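Local coordinates for DNA-binding protein reb1 (Schizosaccharomyces pombe, PDB 5EYB) that binds specific DNA sites in the ribosomal DNA and upstream of many genes, and takes part in terminating transcription by RNA polymerase I, at residues A[52-55]-A[56-60]; A[65-68]-A[69-73]; A[74-77]-A[78-82]. All coordinates share one frame; numbering follows the deposited sequence. Where two conformers were deposited one is given.

Contact 1 of 3, residues A[52-55]-A[56-60]; sequences PLSS and LVKLL
From P52 O to L56 N, L53 O to V57 N, and S55 O to L59 N, the backbone runs as regular alpha-helix, each carbonyl accepting the amide four residues on; the S54 O to K58 N bond, 3.3 Å long, is weak. The first of these is the shortest, L56 N to P52 O at 2.8 Å. Proline suits the opening turn of helix 51-63, because it has no N-H to offer and this early in a helix none is required; its ring packs on F29 and Y33. L53 and L56, about one turn apart, both carry CG anti to the backbone N (chi1 -172° and 176°), which lets a methyl of each meet the other. Their side chains cross obliquely, with L53 CD1 and L56 CD2 4.1 Å apart; beyond this, L53 rests on L44, and L56 on M26 and F29. V57 sets CG2 beside its own backbone N, 3.3 Å from L53 O, and its side chain also packs on R69 and L73 of helix 69-79. The opposite character appears at S54, S55 and K58, where small or charged groups tolerate water. The lysine chain bends at its third torsion (-68°) and lays CE 3.7 Å from S54 O, and K58 also packs against a DNA phosphate, where a positive charge is at home. One apolar and one polar flank make this an amphipathic helix of the Myb-associated domain, consistent with the helix that precedes the recognition helix in a helix-turn-helix unit.

Contact 2 of 3, residues A[65-68]-A[69-73]; sequences PSFT and RRTIL. With nucleotides of chain B; nucleotides of chain C.
T68 and I72 join the two segments through the backbone: the 65-68 loop ends in T68, at the N-cap position, and I72 N donates to T68 O over 3.0 Å to close the first turn of helix 69-79. The threonine side chain does not cap that helix. With OG1 beside its own backbone N (chi1 -36°), the hydroxyl turns instead to the phosphate of DT18 of chain B and gives its hydrogen to OP2 at 2.7 Å. T68 N reaches the same oxygen at 3.0 Å in a fairly straight bond (161°), so OP2 is gripped twice by one residue. Threonine suits the place by offering this second donor next to the amide, and the start of a helix probably adds a favourable field for the phosphate. A turn after one helix followed by a second helix that starts on the DNA backbone is consistent with a helix-turn-helix arrangement in this Myb-associated domain. Behind the polar contacts F67 CB meets T71 CG2 at 3.5 Å and I72 CG1 at 4.0 Å, while the phenyl ring extends away to pack with W14 and edge-to-face with H18. T71 adds a weak bond from OG1 to OP2 of DA17 of chain B. R69 serves the other DNA chain, its extended side chain passing V57 and V61. R69 NE donates to DG6 OP2 of chain C at 2.8 Å. A weak bond of 3.4 Å runs from R69 NH2 to DG6 OP1 of chain C. A leucine here would probably leave the DG6 phosphate of chain C without the charged group that now bonds to it. I72 packs on L60 and M64, where a buried branched aliphatic chain is suited.

Contact 3 of 3, residues A[74-77]-A[78-82]; sequences RHLR and ALYNI. With nucleotides of chain B.
I82 folds back over the carbonyl of R77, at the place where helix 69-79, the probable recognition helix of a helix-turn-helix unit in the Myb-associated domain, gives way to loop. Its CB lies 3.4 Å from R77 O and 4.2 Å from R77 CB. The next atom, CG1, is set beside the backbone N (chi1 -85°) and stays 3.8 Å from R77 O; the terminal CD1 curls round to 3.7 Å from that oxygen. CB, CG1 and CD1 thus all lie near this one oxygen, and I82 N gives it only a weak bond. Within the helix, A78 N donates to R74 O at 3.1 Å, whereas L79 N splits weak bonds between H75 O and L76 O, so the hydrogen bonding slackens towards the end. A small alanine fits here, with CB tucked close to the R74 carbonyl. Y80, the first residue to leave helical geometry, turns the edge of its ring to L76 O, while CE2 meets L76 CD1 at 4.3 Å; M26, V40, A41 and L44 also touch this ring, and an aromatic residue suits so wide a hydrophobic site. R77 directs its long chain inward, where NE is hydrogen-bonded to L44 O, and L49 and Y85 pack on it. R74 reaches the DNA instead, packing on a thymine base, with N7 of DA17 of chain B near the edge of its guanidinium. The H75 ring meets those of W14 and W19, and H75 NE2 donates to OP1 of DA17 of chain B at 3.1 Å with a bent N-H...O angle of 139°.

Contact 1 lies on helix 51-63, whereas contacts 2 and 3 share helix 69-79, the former at its start and the latter at its end. Contact 3 is the most buried; contacts 1 and 2 are each part buried. The two helices meet where V57 CG1 packs on R69 NH1 and L73 CD2, and V57 CG2 on L76 CD2, so one valine of contact 1 touches both later contacts. Chemistry follows place: contact 1 is helical backbone bonding with one leucine pair, its apolar side chains packing on neighbouring helices, contact 2 is dominated by bonds to phosphates of two DNA chains, and contact 3 combines a hydrophobic end of the helix with a histidine and an arginine facing the DNA.

Contact 1 of 3, residues A[52-55]-A[56-60]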
loop_
_atom_site.group_PDB
_atom_site.type_symbol
_atom_site.label_atom_id
_atom_site.label_comp_id
_atom_site.label_asym_id
_atom_site.label_seq_id
_atom_site.Cartn_x
_atom_site.Cartn_y
_atom_site.Cartn_z
ATOM N N PRO A 52 -12.893 -2.426 -31.922
ATOM C CA PRO A 52 -12.555 -1.012 -31.725
ATOM C C PRO A 52 -12.274 -0.656 -30.270
ATOM O O PRO A 52 -11.423 0.191 -30.003
ATOM C CB PRO A 52 -13.806 -0.282 -32.223
ATOM C CG PRO A 52 -14.903 -1.272 -32.075
ATOM C CD PRO A 52 -14.281 -2.598 -32.381
ATOM N N LEU A 53 -12.984 -1.295 -29.347
ATOM C CA LEU A 53 -12.815 -1.018 -27.926
ATOM C C LEU A 53 -11.424 -1.439 -27.473
ATOM O O LEU A 53 -10.821 -0.806 -26.608
ATOM C CB LEU A 53 -13.887 -1.733 -27.104
ATOM C CG LEU A 53 -13.944 -1.385 -25.616
ATOM C CD1 LEU A 53 -14.121 0.112 -25.423
ATOM C CD2 LEU A 53 -15.066 -2.151 -24.936
ATOM N N SER A 54 -10.921 -2.511 -28.075
ATOM C CA SER A 54 -9.561 -2.970 -27.829
ATOM C C SER A 54 -8.556 -1.953 -28.364
ATOM O O SER A 54 -7.546 -1.669 -27.725
ATOM C CB SER A 54 -9.337 -4.338 -28.475
ATOM O OG SER A 54 -8.017 -4.800 -28.261
ATOM N N SER A 55 -8.848 -1.405 -29.540
ATOM C CA SER A 55 -8.004 -0.381 -30.145
ATOM C C SER A 55 -8.011 0.900 -29.315
ATOM O O SER A 55 -6.996 1.591 -29.209
ATOM C CB SER A 55 -8.463 -0.076 -31.573
ATOM O OG SER A 55 -8.285 -1.197 -32.422
ATOM N N LEU A 56 -9.163 1.208 -28.731
ATOM C CA LEU A 56 -9.327 2.420 -27.938
ATOM C C LEU A 56 -8.486 2.395 -26.667
ATOM O O LEU A 56 -7.868 3.394 -26.304
ATOM C CB LEU A 56 -10.799 2.618 -27.580
ATOM C CG LEU A 56 -11.124 3.803 -26.670
ATOM C CD1 LEU A 56 -10.759 5.116 -27.347
ATOM C CD2 LEU A 56 -12.590 3.779 -26.289
ATOM N N VAL A 57 -8.474 1.252 -25.988
ATOM C CA VAL A 57 -7.716 1.113 -24.754
ATOM C C VAL A 57 -6.223 1.265 -25.025
ATOM O O VAL A 57 -5.516 1.949 -24.284
ATOM C CB VAL A 57 -7.985 -0.243 -24.074
ATOM C CG1 VAL A 57 -7.063 -0.438 -22.875
ATOM C CG2 VAL A 57 -9.441 -0.338 -23.647
ATOM N N LYS A 58 -5.755 0.628 -26.095
ATOM C CA LYS A 58 -4.369 0.750 -26.526
ATOM C C LYS A 58 -3.971 2.215 -26.688
ATOM O O LYS A 58 -2.854 2.606 -26.345
ATOM C CB LYS A 58 -4.146 -0.006 -27.836
ATOM C CG LYS A 58 -3.245 -1.223 -27.705
ATOM C CD LYS A 58 -3.080 -1.946 -29.034
ATOM C CE LYS A 58 -4.382 -2.592 -29.477
ATOM N NZ LYS A 58 -4.264 -3.197 -30.832
ATOM N N LEU A 59 -4.896 3.018 -27.210
ATOM C CA LEU A 59 -4.684 4.453 -27.358
ATOM C C LEU A 59 -4.568 5.126 -25.995
ATOM O O LEU A 59 -3.663 5.931 -25.765
ATOM C CB LEU A 59 -5.822 5.082 -28.170
ATOM C CG LEU A 59 -5.856 6.603 -28.342
ATOM C CD1 LEU A 59 -6.344 6.944 -29.731
ATOM C CD2 LEU A 59 -6.755 7.260 -27.304
ATOM N N LEU A 60 -5.496 4.792 -25.101
ATOM C CA LEU A 60 -5.511 5.340 -23.747
ATOM C C LEU A 60 -4.201 5.075 -23.019
ATOM O O LEU A 60 -3.650 5.967 -22.372
ATOM C CB LEU A 60 -6.675 4.750 -22.949
ATOM C CG LEU A 60 -8.075 5.078 -23.461
ATOM C CD1 LEU A 60 -9.122 4.417 -22.586
ATOM C CD2 LEU A 60 -8.283 6.582 -23.514
#

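Contact 2 of 3, residues A[65-68]-A[69-73]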
loop_
_atom_site.group_PDB
_atom_site.type_symbol
_atom_site.label_atom_id
_atom_site.label_comp_id
_atom_site.label_asym_id
_atom_site.label_seq_id
_atom_site.Cartn_x
_atom_site.Cartn_y
_atom_site.Cartn_z
ATOM N N PRO A 65 0.358 7.888 -20.138
ATOM C CA PRO A 65 1.560 7.133 -19.761
ATOM C C PRO A 65 1.774 7.063 -18.254
ATOM O O PRO A 65 2.538 6.224 -17.781
ATOM C CB PRO A 65 2.699 7.919 -20.425
ATOM C CG PRO A 65 2.036 8.820 -21.419
ATOM C CD PRO A 65 0.702 9.134 -20.839
ATOM N N SER A 66 1.099 7.934 -17.514
ATOM C CA SER A 66 1.274 8.006 -16.070
ATOM C C SER A 66 0.622 6.824 -15.361
ATOM O O SER A 66 0.766 6.658 -14.151
ATOM C CB SER A 66 0.701 9.320 -15.538
ATOM O OG SER A 66 1.224 10.424 -16.255
ATOM N N PHE A 67 -0.094 6.002 -16.121
ATOM C CA PHE A 67 -0.839 4.892 -15.542
ATOM C C PHE A 67 -0.686 3.603 -16.340
ATOM O O PHE A 67 -0.379 3.629 -17.534
ATOM C CB PHE A 67 -2.317 5.270 -15.426
ATOM C CG PHE A 67 -2.551 6.537 -14.660
ATOM C CD1 PHE A 67 -2.466 6.553 -13.277
ATOM C CD2 PHE A 67 -2.838 7.715 -15.324
ATOM C CE1 PHE A 67 -2.671 7.722 -12.571
ATOM C CE2 PHE A 67 -3.044 8.886 -14.624
ATOM C CZ PHE A 67 -2.961 8.889 -13.247
ATOM N N THR A 68 -0.893 2.475 -15.666
ATOM C CA THR A 68 -0.818 1.161 -16.300
ATOM C C THR A 68 -2.119 0.864 -17.038
ATOM O O THR A 68 -3.130 1.530 -16.827
ATOM C CB THR A 68 -0.547 0.050 -15.264
ATOM O OG1 THR A 68 0.341 0.546 -14.256
ATOM C CG2 THR A 68 0.077 -1.181 -15.923
ATOM N N ARG A 69 -2.089 -0.127 -17.918
ATOM C CA ARG A 69 -3.297 -0.587 -18.581
ATOM C C ARG A 69 -4.304 -1.119 -17.558
ATOM O O ARG A 69 -5.504 -0.882 -17.684
ATOM C CB ARG A 69 -2.960 -1.667 -19.606
ATOM C CG ARG A 69 -4.160 -2.236 -20.334
ATOM C CD ARG A 69 -3.764 -3.427 -21.186
ATOM N NE ARG A 69 -4.911 -4.006 -21.877
ATOM C CZ ARG A 69 -5.316 -3.637 -23.088
ATOM N NH1 ARG A 69 -4.661 -2.689 -23.745
ATOM N NH2 ARG A 69 -6.372 -4.216 -23.642
ATOM N N ARG A 70 -3.804 -1.824 -16.544
ATOM C CA ARG A 70 -4.655 -2.410 -15.511
ATOM C C ARG A 70 -5.461 -1.341 -14.776
ATOM O O ARG A 70 -6.657 -1.513 -14.537
ATOM C CB ARG A 70 -3.811 -3.223 -14.518
ATOM C CG ARG A 70 -4.545 -3.710 -13.257
ATOM C CD ARG A 70 -5.768 -4.578 -13.568
ATOM N NE ARG A 70 -6.352 -5.174 -12.363
ATOM C CZ ARG A 70 -7.539 -5.778 -12.321
ATOM N NH1 ARG A 70 -8.278 -5.862 -13.417
ATOM N NH2 ARG A 70 -7.991 -6.291 -11.186
ATOM N N THR A 71 -4.809 -0.240 -14.422
ATOM C CA THR A 71 -5.489 0.806 -13.670
ATOM C C THR A 71 -6.362 1.680 -14.572
ATOM O O THR A 71 -7.364 2.227 -14.117
ATOM C CB THR A 71 -4.494 1.696 -12.911
ATOM O OG1 THR A 71 -5.210 2.637 -12.103
ATOM C CG2 THR A 71 -3.651 2.453 -13.875
ATOM N N ILE A 72 -5.991 1.808 -15.845
ATOM C CA ILE A 72 -6.818 2.552 -16.789
ATOM C C ILE A 72 -8.126 1.803 -17.010
ATOM O O ILE A 72 -9.199 2.402 -17.054
ATOM C CB ILE A 72 -6.104 2.776 -18.140
ATOM C CG1 ILE A 72 -4.993 3.813 -17.988
ATOM C CG2 ILE A 72 -7.088 3.252 -19.194
ATOM C CD1 ILE A 72 -4.206 4.050 -19.254
ATOM N N LEU A 73 -8.028 0.484 -17.130
ATOM C CA LEU A 73 -9.206 -0.355 -17.304
ATOM C C LEU A 73 -10.102 -0.310 -16.073
ATOM O O LEU A 73 -11.325 -0.305 -16.189
ATOM C CB LEU A 73 -8.803 -1.799 -17.600
ATOM C CG LEU A 73 -8.230 -2.071 -18.988
ATOM C CD1 LEU A 73 -7.990 -3.560 -19.170
ATOM C CD2 LEU A 73 -9.158 -1.536 -20.067
ATOM P P DT B 18 0.150 2.993 -12.028
ATOM O OP1 DT B 18 0.872 4.044 -12.777
ATOM O OP2 DT B 18 -0.969 2.289 -12.664
ATOM O "O5'" DT B 18 1.174 1.868 -11.558
ATOM C "C5'" DT B 18 1.982 2.094 -10.422
ATOM C "C4'" DT B 18 2.869 0.898 -10.155
ATOM O "O4'" DT B 18 2.241 0.024 -9.181
ATOM C "C3'" DT B 18 3.163 0.031 -11.380
ATOM O "O3'" DT B 18 4.538 -0.268 -11.415
ATOM C "C2'" DT B 18 2.325 -1.221 -11.130
ATOM C "C1'" DT B 18 2.362 -1.305 -9.618
ATOM N N1 DT B 18 1.245 -2.096 -9.038
ATOM C C2 DT B 18 1.510 -2.990 -8.025
ATOM O O2 DT B 18 2.626 -3.173 -7.565
ATOM N N3 DT B 18 0.413 -3.668 -7.563
ATOM C C4 DT B 18 -0.893 -3.544 -8.003
ATOM O O4 DT B 18 -1.814 -4.198 -7.524
ATOM C C5 DT B 18 -1.098 -2.591 -9.068
ATOM C C7 DT B 18 -2.472 -2.372 -9.626
ATOM C C6 DT B 18 -0.033 -1.921 -9.528
ATOM P P DG C 6 -6.510 -7.125 -20.864
ATOM O OP1 DG C 6 -7.688 -6.539 -21.537
ATOM O OP2 DG C 6 -5.490 -6.226 -20.280
ATOM O "O5'" DG C 6 -7.010 -8.123 -19.724
ATOM C "C5'" DG C 6 -7.658 -9.336 -20.091
ATOM C "C4'" DG C 6 -7.362 -10.441 -19.091
ATOM O "O4'" DG C 6 -5.972 -10.848 -19.200
ATOM C "C3'" DG C 6 -7.586 -10.075 -17.620
ATOM O "O3'" DG C 6 -8.303 -11.114 -16.971
ATOM C "C2'" DG C 6 -6.170 -9.941 -17.064
ATOM C "C1'" DG C 6 -5.421 -10.954 -17.910
ATOM N N9 DG C 6 -3.986 -10.701 -17.997
ATOM C C8 DG C 6 -3.363 -9.671 -18.659
ATOM N N7 DG C 6 -2.062 -9.705 -18.565
ATOM C C5 DG C 6 -1.807 -10.829 -17.789
ATOM C C6 DG C 6 -0.579 -11.377 -17.352
ATOM O O6 DG C 6 0.566 -10.963 -17.570
ATOM N N1 DG C 6 -0.770 -12.525 -16.587
ATOM C C2 DG C 6 -1.993 -13.073 -16.283
ATOM N N2 DG C 6 -1.977 -14.183 -15.531
ATOM N N3 DG C 6 -3.151 -12.571 -16.687
ATOM C C4 DG C 6 -2.982 -11.453 -17.434
ATOM P P DA B 17 -5.626 4.004 -8.646
ATOM O OP1 DA B 17 -5.815 5.242 -9.433
ATOM O OP2 DA B 17 -6.442 2.804 -8.937
ATOM O "O5'" DA B 17 -4.092 3.593 -8.743
ATOM C "C5'" DA B 17 -3.098 4.557 -8.474
ATOM C "C4'" DA B 17 -1.723 3.980 -8.715
ATOM O "O4'" DA B 17 -1.406 3.033 -7.668
ATOM C "C3'" DA B 17 -1.556 3.238 -10.041
ATOM O "O3'" DA B 17 -0.338 3.639 -10.644
ATOM C "C2'" DA B 17 -1.541 1.760 -9.631
ATOM C "C1'" DA B 17 -0.952 1.824 -8.231
ATOM N N9 DA B 17 -1.384 0.735 -7.358
ATOM C C8 DA B 17 -2.660 0.266 -7.186
ATOM N N7 DA B 17 -2.752 -0.715 -6.317
ATOM C C5 DA B 17 -1.449 -0.895 -5.880
ATOM C C6 DA B 17 -0.868 -1.786 -4.952
ATOM N N6 DA B 17 -1.564 -2.699 -4.269
ATOM N N1 DA B 17 0.461 -1.698 -4.750
ATOM C C2 DA B 17 1.158 -0.781 -5.433
ATOM N N3 DA B 17 0.726 0.107 -6.328
ATOM C C4 DA B 17 -0.596 -0.004 -6.508
#

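Contact 3 of 3, residues A[74-77]-A[78-82]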
loop_
_atom_site.group_PDB
_atom_site.type_symbol
_atom_site.label_atom_id
_atom_site.label_comp_id
_atom_site.label_asym_id
_atom_site.label_seq_id
_atom_site.Cartn_x
_atom_site.Cartn_y
_atom_site.Cartn_z
ATOM N N ARG A 74 -9.484 -0.281 -14.895
ATOM C CA ARG A 74 -10.233 -0.212 -13.646
ATOM C C ARG A 74 -11.074 1.058 -13.587
ATOM O O ARG A 74 -12.243 1.019 -13.209
ATOM C CB ARG A 74 -9.292 -0.271 -12.443
ATOM C CG ARG A 74 -8.787 -1.662 -12.102
ATOM C CD ARG A 74 -7.839 -1.607 -10.914
ATOM N NE ARG A 74 -7.270 -2.911 -10.591
ATOM C CZ ARG A 74 -6.438 -3.126 -9.578
ATOM N NH1 ARG A 74 -6.082 -2.121 -8.790
ATOM N NH2 ARG A 74 -5.964 -4.342 -9.349
ATOM N N HIS A 75 -10.486 2.175 -13.960
ATOM C CA HIS A 75 -11.216 3.415 -14.097
ATOM C C HIS A 75 -12.229 3.395 -15.205
ATOM O O HIS A 75 -13.261 3.983 -15.084
ATOM C CB HIS A 75 -10.272 4.589 -14.263
ATOM C CG HIS A 75 -9.503 4.905 -13.032
ATOM N ND1 HIS A 75 -9.450 6.161 -12.492
ATOM C CD2 HIS A 75 -8.770 4.118 -12.224
ATOM C CE1 HIS A 75 -8.715 6.139 -11.402
ATOM N NE2 HIS A 75 -8.286 4.911 -11.221
ATOM N N LEU A 76 -11.899 2.785 -16.321
ATOM C CA LEU A 76 -12.835 2.711 -17.420
ATOM C C LEU A 76 -14.065 1.894 -17.090
ATOM O O LEU A 76 -15.167 2.278 -17.393
ATOM C CB LEU A 76 -12.146 2.130 -18.641
ATOM C CG LEU A 76 -13.022 1.891 -19.847
ATOM C CD1 LEU A 76 -13.658 3.187 -20.248
ATOM C CD2 LEU A 76 -12.191 1.358 -20.981
ATOM N N ARG A 77 -13.855 0.756 -16.462
ATOM C CA ARG A 77 -14.934 -0.115 -16.045
ATOM C C ARG A 77 -15.770 0.486 -14.952
ATOM O O ARG A 77 -16.897 0.130 -14.799
ATOM C CB ARG A 77 -14.436 -1.499 -15.677
ATOM C CG ARG A 77 -13.945 -2.271 -16.875
ATOM C CD ARG A 77 -13.742 -3.733 -16.582
ATOM N NE ARG A 77 -13.688 -4.489 -17.812
ATOM C CZ ARG A 77 -12.584 -5.014 -18.287
ATOM N NH1 ARG A 77 -11.471 -4.883 -17.623
ATOM N NH2 ARG A 77 -12.598 -5.679 -19.405
ATOM N N ALA A 78 -15.160 1.296 -14.113
ATOM C CA ALA A 78 -15.852 2.098 -13.122
ATOM C C ALA A 78 -16.719 3.205 -13.690
ATOM O O ALA A 78 -17.698 3.581 -13.090
ATOM C CB ALA A 78 -14.879 2.653 -12.117
ATOM N N LEU A 79 -16.324 3.768 -14.817
ATOM C CA LEU A 79 -17.046 4.870 -15.434
ATOM C C LEU A 79 -18.453 4.553 -15.914
ATOM O O LEU A 79 -19.394 5.269 -15.638
ATOM C CB LEU A 79 -16.237 5.333 -16.628
ATOM C CG LEU A 79 -16.256 6.778 -17.055
ATOM C CD1 LEU A 79 -16.501 6.797 -18.535
ATOM C CD2 LEU A 79 -17.305 7.568 -16.326
ATOM N N TYR A 80 -18.586 3.437 -16.619
ATOM C CA TYR A 80 -19.827 2.720 -16.849
ATOM C C TYR A 80 -19.718 2.026 -15.584
ATOM O O TYR A 80 -18.614 1.970 -15.146
ATOM C CB TYR A 80 -19.618 1.712 -17.948
ATOM C CG TYR A 80 -19.351 2.392 -19.226
ATOM C CD1 TYR A 80 -20.334 2.546 -20.148
ATOM C CD2 TYR A 80 -18.135 2.935 -19.483
ATOM C CE1 TYR A 80 -20.107 3.199 -21.318
ATOM C CE2 TYR A 80 -17.902 3.596 -20.650
ATOM C CZ TYR A 80 -18.902 3.718 -21.556
ATOM O OH TYR A 80 -18.696 4.363 -22.722
ATOM N N ASN A 81 -20.777 1.536 -14.968
ATOM C CA ASN A 81 -20.601 0.953 -13.655
ATOM C C ASN A 81 -20.565 -0.532 -13.754
ATOM O O ASN A 81 -21.529 -1.143 -14.129
ATOM C CB ASN A 81 -21.666 1.479 -12.731
ATOM C CG ASN A 81 -21.874 2.958 -12.916
ATOM O OD1 ASN A 81 -21.505 3.763 -12.075
ATOM N ND2 ASN A 81 -22.432 3.325 -14.050
ATOM N N ILE A 82 -19.432 -1.116 -13.421
ATOM C CA ILE A 82 -19.297 -2.549 -13.461
ATOM C C ILE A 82 -19.076 -2.970 -12.042
ATOM O O ILE A 82 -18.219 -2.446 -11.361
ATOM C CB ILE A 82 -18.168 -3.001 -14.405
ATOM C CG1 ILE A 82 -18.666 -3.088 -15.838
ATOM C CG2 ILE A 82 -17.659 -4.385 -14.065
ATOM C CD1 ILE A 82 -19.610 -1.990 -16.239
ATOM P P DA B 17 -5.626 4.004 -8.646
ATOM O OP1 DA B 17 -5.815 5.242 -9.433
ATOM O OP2 DA B 17 -6.442 2.804 -8.937
ATOM O "O5'" DA B 17 -4.092 3.593 -8.743
ATOM C "C5'" DA B 17 -3.098 4.557 -8.474
ATOM C "C4'" DA B 17 -1.723 3.980 -8.715
ATOM O "O4'" DA B 17 -1.406 3.033 -7.668
ATOM C "C3'" DA B 17 -1.556 3.238 -10.041
ATOM O "O3'" DA B 17 -0.338 3.639 -10.644
ATOM C "C2'" DA B 17 -1.541 1.760 -9.631
ATOM C "C1'" DA B 17 -0.952 1.824 -8.231
ATOM N N9 DA B 17 -1.384 0.735 -7.358
ATOM C C8 DA B 17 -2.660 0.266 -7.186
ATOM N N7 DA B 17 -2.752 -0.715 -6.317
ATOM C C5 DA B 17 -1.449 -0.895 -5.880
ATOM C C6 DA B 17 -0.868 -1.786 -4.952
ATOM N N6 DA B 17 -1.564 -2.699 -4.269
ATOM N N1 DA B 17 0.461 -1.698 -4.750
ATOM C C2 DA B 17 1.158 -0.781 -5.433
ATOM N N3 DA B 17 0.726 0.107 -6.328
ATOM C C4 DA B 17 -0.596 -0.004 -6.508
#